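Local coordinates for anthrone oxidase-like protein (Streptomyces ambofaciens, PDB 5F9P), which is probably an oxygenase that cleaves a C-C bond, opening ring B of the polyketide skeleton during atypical angucycline biosynthesis, at residues L13-T18 with G56-I61; K33-A38 with H225-G230. All blocks are in the same frame, centred on the assembly; numbering follows the deposited sequence.

Interaction 1 (L13-T18 with G56-I61); sequences LNLFTT and GTLNFI
Asn-14 O receives the shortest polar bond of this strand pair, from Asn-59 N at 2.8 Å, and Leu-58 CA also brings its hydrogen to the same oxygen. Asn-14 N answers by donating to Asn-59 O, and Phe-16 with Thr-57 forms a second hydrogen-bonded pair through Phe-16 N to Thr-57 O, nearly straight at 170°, and Thr-57 N to Phe-16 O. On the barrel's inner side Leu-13 and Phe-60 run side by side; the CD1 branch of Leu-13 sits over one face of the Phe-60 ring, 4.1 Å from its centroid, a CH-pi contact. Leu-58 CD1 packs against Leu-13 CB at 3.9 Å; the leucines and Phe-60 make this stretch apolar, and Leu-15 and Leu-58 also touch Tyr-221. The other side faces helix 21-37. There Thr-57 OG1, set between its backbone N and carbonyl carbon (chi1 59°), lies 3.3 Å from Phe-16 CD2, oblique to the ring; this buried hydroxyl lacks a polar partner in the model, while Thr-57 is small enough to fit under Leu-27, Ile-28 and Met-31. Gly-56 suits its place because a CB there would run into Phe-16 O. The regular antiparallel ladder belongs to a closed beta barrel with helices outside, formed within one chain, consistent with the dimeric alpha-beta barrel superfamily.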
loop_
_atom_site.group_PDB
_atom_site.type_symbol
_atom_site.label_atom_id
_atom_site.label_comp_id
_atom_site.label_asym_id
_atom_site.label_seq_id
_atom_site.Cartn_x
_atom_site.Cartn_y
_atom_site.Cartn_z
ATOM N N LEU A 13 -2.041 -4.599 -3.697
ATOM C CA LEU A 13 -1.195 -3.417 -3.841
ATOM C C LEU A 13 -0.285 -3.538 -5.048
ATOM O O LEU A 13 0.551 -4.441 -5.129
ATOM C CB LEU A 13 -0.376 -3.153 -2.580
ATOM C CG LEU A 13 -1.140 -2.482 -1.432
ATOM C CD1 LEU A 13 -2.361 -3.298 -1.003
ATOM C CD2 LEU A 13 -0.218 -2.257 -0.260
ATOM N N ASN A 14 -0.479 -2.636 -6.004
ATOM C CA ASN A 14 0.362 -2.562 -7.188
ATOM C C ASN A 14 1.409 -1.472 -6.983
ATOM O O ASN A 14 1.088 -0.284 -6.900
ATOM C CB ASN A 14 -0.469 -2.275 -8.435
ATOM C CG ASN A 14 -1.467 -3.374 -8.744
ATOM O OD1 ASN A 14 -1.381 -4.473 -8.211
ATOM N ND2 ASN A 14 -2.406 -3.085 -9.642
ATOM N N LEU A 15 2.660 -1.903 -6.878
ATOM C CA LEU A 15 3.774 -1.027 -6.561
ATOM C C LEU A 15 4.654 -0.818 -7.786
ATOM O O LEU A 15 5.124 -1.779 -8.395
ATOM C CB LEU A 15 4.600 -1.651 -5.434
ATOM C CG LEU A 15 5.919 -0.949 -5.094
ATOM C CD1 LEU A 15 5.644 0.457 -4.567
ATOM C CD2 LEU A 15 6.707 -1.776 -4.086
ATOM N N PHE A 16 4.867 0.444 -8.144
ATOM C CA PHE A 16 5.667 0.794 -9.304
ATOM C C PHE A 16 6.794 1.752 -8.898
ATOM O O PHE A 16 6.565 2.712 -8.160
ATOM C CB PHE A 16 4.791 1.480 -10.347
ATOM C CG PHE A 16 3.571 0.690 -10.736
ATOM C CD1 PHE A 16 3.653 -0.300 -11.701
ATOM C CD2 PHE A 16 2.343 0.951 -10.152
ATOM C CE1 PHE A 16 2.542 -1.032 -12.063
ATOM C CE2 PHE A 16 1.219 0.236 -10.519
ATOM C CZ PHE A 16 1.319 -0.762 -11.478
ATOM N N THR A 17 8.003 1.481 -9.373
ATOM C CA THR A 17 9.130 2.389 -9.178
ATOM C C THR A 17 9.537 2.945 -10.540
ATOM O O THR A 17 9.378 2.282 -11.565
ATOM C CB THR A 17 10.349 1.676 -8.528
ATOM O OG1 THR A 17 10.809 0.625 -9.389
ATOM C CG2 THR A 17 9.962 1.078 -7.191
ATOM N N THR A 18 10.036 4.169 -10.560
ATOM C CA THR A 18 10.522 4.753 -11.798
ATOM C C THR A 18 11.669 5.727 -11.513
ATOM O O THR A 18 11.994 5.973 -10.356
ATOM C CB THR A 18 9.384 5.443 -12.574
ATOM O OG1 THR A 18 9.825 5.743 -13.905
ATOM C CG2 THR A 18 8.936 6.712 -11.866
ATOM N N GLY A 56 7.855 6.996 -7.995
ATOM C CA GLY A 56 7.122 5.761 -8.159
ATOM C C GLY A 56 5.687 6.018 -7.769
ATOM O O GLY A 56 5.355 7.131 -7.385
ATOM N N THR A 57 4.850 4.990 -7.861
ATOM C CA THR A 57 3.447 5.093 -7.492
ATOM C C THR A 57 2.986 3.807 -6.806
ATOM O O THR A 57 3.685 2.795 -6.813
ATOM C CB THR A 57 2.549 5.290 -8.735
ATOM O OG1 THR A 57 2.733 4.181 -9.624
ATOM C CG2 THR A 57 2.903 6.574 -9.454
ATOM N N LEU A 58 1.786 3.854 -6.240
ATOM C CA LEU A 58 1.210 2.704 -5.561
ATOM C C LEU A 58 -0.298 2.754 -5.723
ATOM O O LEU A 58 -0.915 3.789 -5.482
ATOM C CB LEU A 58 1.576 2.713 -4.068
ATOM C CG LEU A 58 0.891 1.675 -3.172
ATOM C CD1 LEU A 58 1.366 0.270 -3.501
ATOM C CD2 LEU A 58 1.120 1.987 -1.688
ATOM N N ASN A 59 -0.882 1.633 -6.148
ATOM C CA ASN A 59 -2.332 1.479 -6.152
ATOM C C ASN A 59 -2.760 0.513 -5.053
ATOM O O ASN A 59 -2.310 -0.639 -5.009
ATOM C CB ASN A 59 -2.821 0.977 -7.516
ATOM C CG ASN A 59 -4.175 1.540 -7.888
ATOM O OD1 ASN A 59 -4.913 1.994 -7.024
ATOM N ND2 ASN A 59 -4.498 1.537 -9.187
ATOM N N PHE A 60 -3.617 0.991 -4.161
ATOM C CA PHE A 60 -4.190 0.167 -3.103
ATOM C C PHE A 60 -5.590 -0.231 -3.563
ATOM O O PHE A 60 -6.483 0.619 -3.633
ATOM C CB PHE A 60 -4.260 0.983 -1.818
ATOM C CG PHE A 60 -4.567 0.181 -0.572
ATOM C CD1 PHE A 60 -5.809 -0.420 -0.395
ATOM C CD2 PHE A 60 -3.627 0.080 0.448
ATOM C CE1 PHE A 60 -6.099 -1.126 0.766
ATOM C CE2 PHE A 60 -3.906 -0.627 1.619
ATOM C CZ PHE A 60 -5.142 -1.229 1.778
ATOM N N ILE A 61 -5.764 -1.514 -3.886
ATOM C CA ILE A 61 -6.950 -2.008 -4.597
ATOM C C ILE A 61 -7.699 -3.090 -3.823
ATOM O O ILE A 61 -7.086 -4.022 -3.289
ATOM C CB ILE A 61 -6.570 -2.581 -5.977
ATOM C CG1 ILE A 61 -5.742 -1.552 -6.768
ATOM C CG2 ILE A 61 -7.820 -3.015 -6.763
ATOM C CD1 ILE A 61 -5.222 -2.062 -8.112
#

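Interaction 2 (K33-A38 with H225-G230); sequences KIVDAA and HTRSAG
Arg-227 is extended from CG to NE, and with CG anti to the backbone N (chi1 -168°) it reaches from its strand to the end of helix 21-37; His-225, two residues earlier, shares the anti first torsion and turns its ring to the same helix. At the far end of Arg-227, NH1 donates to two backbone carbonyls, Val-35 O at 2.9 Å and Ala-38 O at 3.0 Å. The latter bond is the straighter, 163° at the hydrogen, and uses a lone pair of the oxygen within the carbonyl plane. Val-35 O is gripped twice, since Ala-38 N also donates to it. Asp-36 O lies over one face of the guanidinium without a bond, while Arg-227 NE is held by Glu-231 O. A long cationic side chain suits this place: the partial negative charge expected at a helix C-terminal end probably favours it. His-225 NE2 gives its hydrogen to the syn side of Asp-36 OD1 over 2.8 Å, with ring and carboxylate planes turned 60° apart; Asp-36 OD2 accepts from Ala-235 N. Between these polar links Val-35 CG1 packs against Arg-227 CB at 3.4 Å and meets the edge of the His-225 ring. One water bridges Ala-38 O and Gly-230 N. An arginine side chain bonded to backbone carbonyls at the C-terminal end of an outer helix thus joins that helix to the last strand of the alpha-beta barrel.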
loop_
_atom_site.group_PDB
_atom_site.type_symbol
_atom_site.label_atom_id
_atom_site.label_comp_id
_atom_site.label_asym_id
_atom_site.label_seq_id
_atom_site.Cartn_x
_atom_site.Cartn_y
_atom_site.Cartn_z
ATOM N N LYS A 33 -6.574 6.360 -15.716
ATOM C CA LYS A 33 -7.424 5.923 -16.824
ATOM C C LYS A 33 -8.050 4.569 -16.522
ATOM O O LYS A 33 -9.245 4.373 -16.725
ATOM C CB LYS A 33 -6.616 5.793 -18.109
ATOM C CG LYS A 33 -6.175 7.091 -18.744
ATOM C CD LYS A 33 -5.356 6.751 -19.998
ATOM C CE LYS A 33 -4.807 7.986 -20.678
ATOM N NZ LYS A 33 -4.231 7.616 -22.002
ATOM N N ILE A 34 -7.231 3.634 -16.039
ATOM C CA ILE A 34 -7.703 2.291 -15.692
ATOM C C ILE A 34 -8.739 2.315 -14.537
ATOM O O ILE A 34 -9.787 1.664 -14.596
ATOM C CB ILE A 34 -6.502 1.365 -15.361
ATOM C CG1 ILE A 34 -5.635 1.170 -16.613
ATOM C CG2 ILE A 34 -6.981 0.011 -14.818
ATOM C CD1 ILE A 34 -4.231 0.621 -16.331
ATOM N N VAL A 35 -8.450 3.085 -13.498
ATOM C CA VAL A 35 -9.403 3.249 -12.406
ATOM C C VAL A 35 -10.741 3.813 -12.904
ATOM O O VAL A 35 -11.798 3.300 -12.562
ATOM C CB VAL A 35 -8.827 4.158 -11.281
ATOM C CG1 VAL A 35 -9.911 4.551 -10.269
ATOM C CG2 VAL A 35 -7.657 3.470 -10.597
ATOM N N ASP A 36 -10.683 4.862 -13.712
ATOM C CA ASP A 36 -11.888 5.565 -14.130
ATOM C C ASP A 36 -12.771 4.709 -15.031
ATOM O O ASP A 36 -13.992 4.869 -15.047
ATOM C CB ASP A 36 -11.523 6.889 -14.808
ATOM C CG ASP A 36 -10.948 7.904 -13.833
ATOM O OD1 ASP A 36 -11.078 7.698 -12.600
ATOM O OD2 ASP A 36 -10.384 8.921 -14.296
ATOM N N ALA A 37 -12.149 3.785 -15.760
ATOM C CA ALA A 37 -12.884 2.871 -16.639
ATOM C C ALA A 37 -13.222 1.533 -15.974
ATOM O O ALA A 37 -13.941 0.728 -16.553
ATOM C CB ALA A 37 -12.098 2.633 -17.940
ATOM N N ALA A 38 -12.726 1.311 -14.758
ATOM C CA ALA A 38 -12.890 0.027 -14.080
ATOM C C ALA A 38 -14.345 -0.397 -13.879
ATOM O O ALA A 38 -15.108 0.290 -13.185
ATOM C CB ALA A 38 -12.162 0.037 -12.735
ATOM N N HIS A 225 -6.003 10.019 -5.959
ATOM C CA HIS A 225 -7.200 9.603 -6.687
ATOM C C HIS A 225 -7.766 8.333 -6.072
ATOM O O HIS A 225 -7.025 7.406 -5.726
ATOM C CB HIS A 225 -6.863 9.392 -8.174
ATOM C CG HIS A 225 -8.058 9.279 -9.077
ATOM N ND1 HIS A 225 -8.754 10.378 -9.535
ATOM C CD2 HIS A 225 -8.649 8.199 -9.650
ATOM C CE1 HIS A 225 -9.735 9.981 -10.328
ATOM N NE2 HIS A 225 -9.691 8.662 -10.419
ATOM N N THR A 226 -9.081 8.305 -5.917
ATOM C CA THR A 226 -9.778 7.104 -5.464
ATOM C C THR A 226 -11.137 6.999 -6.144
ATOM O O THR A 226 -11.783 8.021 -6.420
ATOM C CB THR A 226 -10.010 7.121 -3.940
ATOM O OG1 THR A 226 -10.435 5.825 -3.508
ATOM C CG2 THR A 226 -11.081 8.128 -3.579
ATOM N N ARG A 227 -11.561 5.759 -6.394
ATOM C CA ARG A 227 -12.847 5.456 -7.007
ATOM C C ARG A 227 -13.346 4.084 -6.547
ATOM O O ARG A 227 -12.541 3.166 -6.384
ATOM C CB ARG A 227 -12.716 5.452 -8.538
ATOM C CG ARG A 227 -14.059 5.439 -9.234
ATOM C CD ARG A 227 -13.992 5.418 -10.760
ATOM N NE ARG A 227 -15.310 5.028 -11.254
ATOM C CZ ARG A 227 -15.593 3.903 -11.900
ATOM N NH1 ARG A 227 -14.634 3.055 -12.239
ATOM N NH2 ARG A 227 -16.853 3.651 -12.254
ATOM N N SER A 228 -14.662 3.936 -6.353
ATOM C CA SER A 228 -15.250 2.643 -5.972
ATOM C C SER A 228 -16.157 2.077 -7.058
ATOM O O SER A 228 -16.569 2.803 -7.970
ATOM C CB SER A 228 -16.053 2.769 -4.666
ATOM O OG SER A 228 -15.220 3.161 -3.592
ATOM N N ALA A 229 -16.486 0.784 -6.950
ATOM C CA ALA A 229 -17.360 0.132 -7.927
ATOM C C ALA A 229 -18.573 1.013 -8.266
ATOM O O ALA A 229 -19.282 1.454 -7.382
ATOM C CB ALA A 229 -17.813 -1.245 -7.425
ATOM N N GLY A 230 -18.775 1.280 -9.552
ATOM C CA GLY A 230 -19.944 2.007 -10.012
ATOM C C GLY A 230 -19.968 3.483 -9.661
ATOM O O GLY A 230 -20.946 4.165 -9.948
HETATM O O HOH W 1 -17.487 0.245 -11.604
#

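In the fold
The centres of interactions 1 and 2 lie about 15 Å apart, and both reach the closed eight-stranded sheet, interaction 1 as two neighbouring strands and interaction 2 as a helix on a strand. Interaction 1 lies near the middle of the chain's fold, about 7 Å from its centre, whereas interaction 2 sits toward the periphery, about 17 Å out. Along the chain they alternate: strand 10-17 leads into helix 21-37, strand 56-63 follows, and strand 217-228 closes the order. Strand 43-51 stands between strands 56-63 and 217-228 in the sheet, and helix 21-37 packs over it. The two contacts touch where Val-35 CG2 packs on the side chain of Asn-59. Together they hold the barrel's first and last strands in one fold.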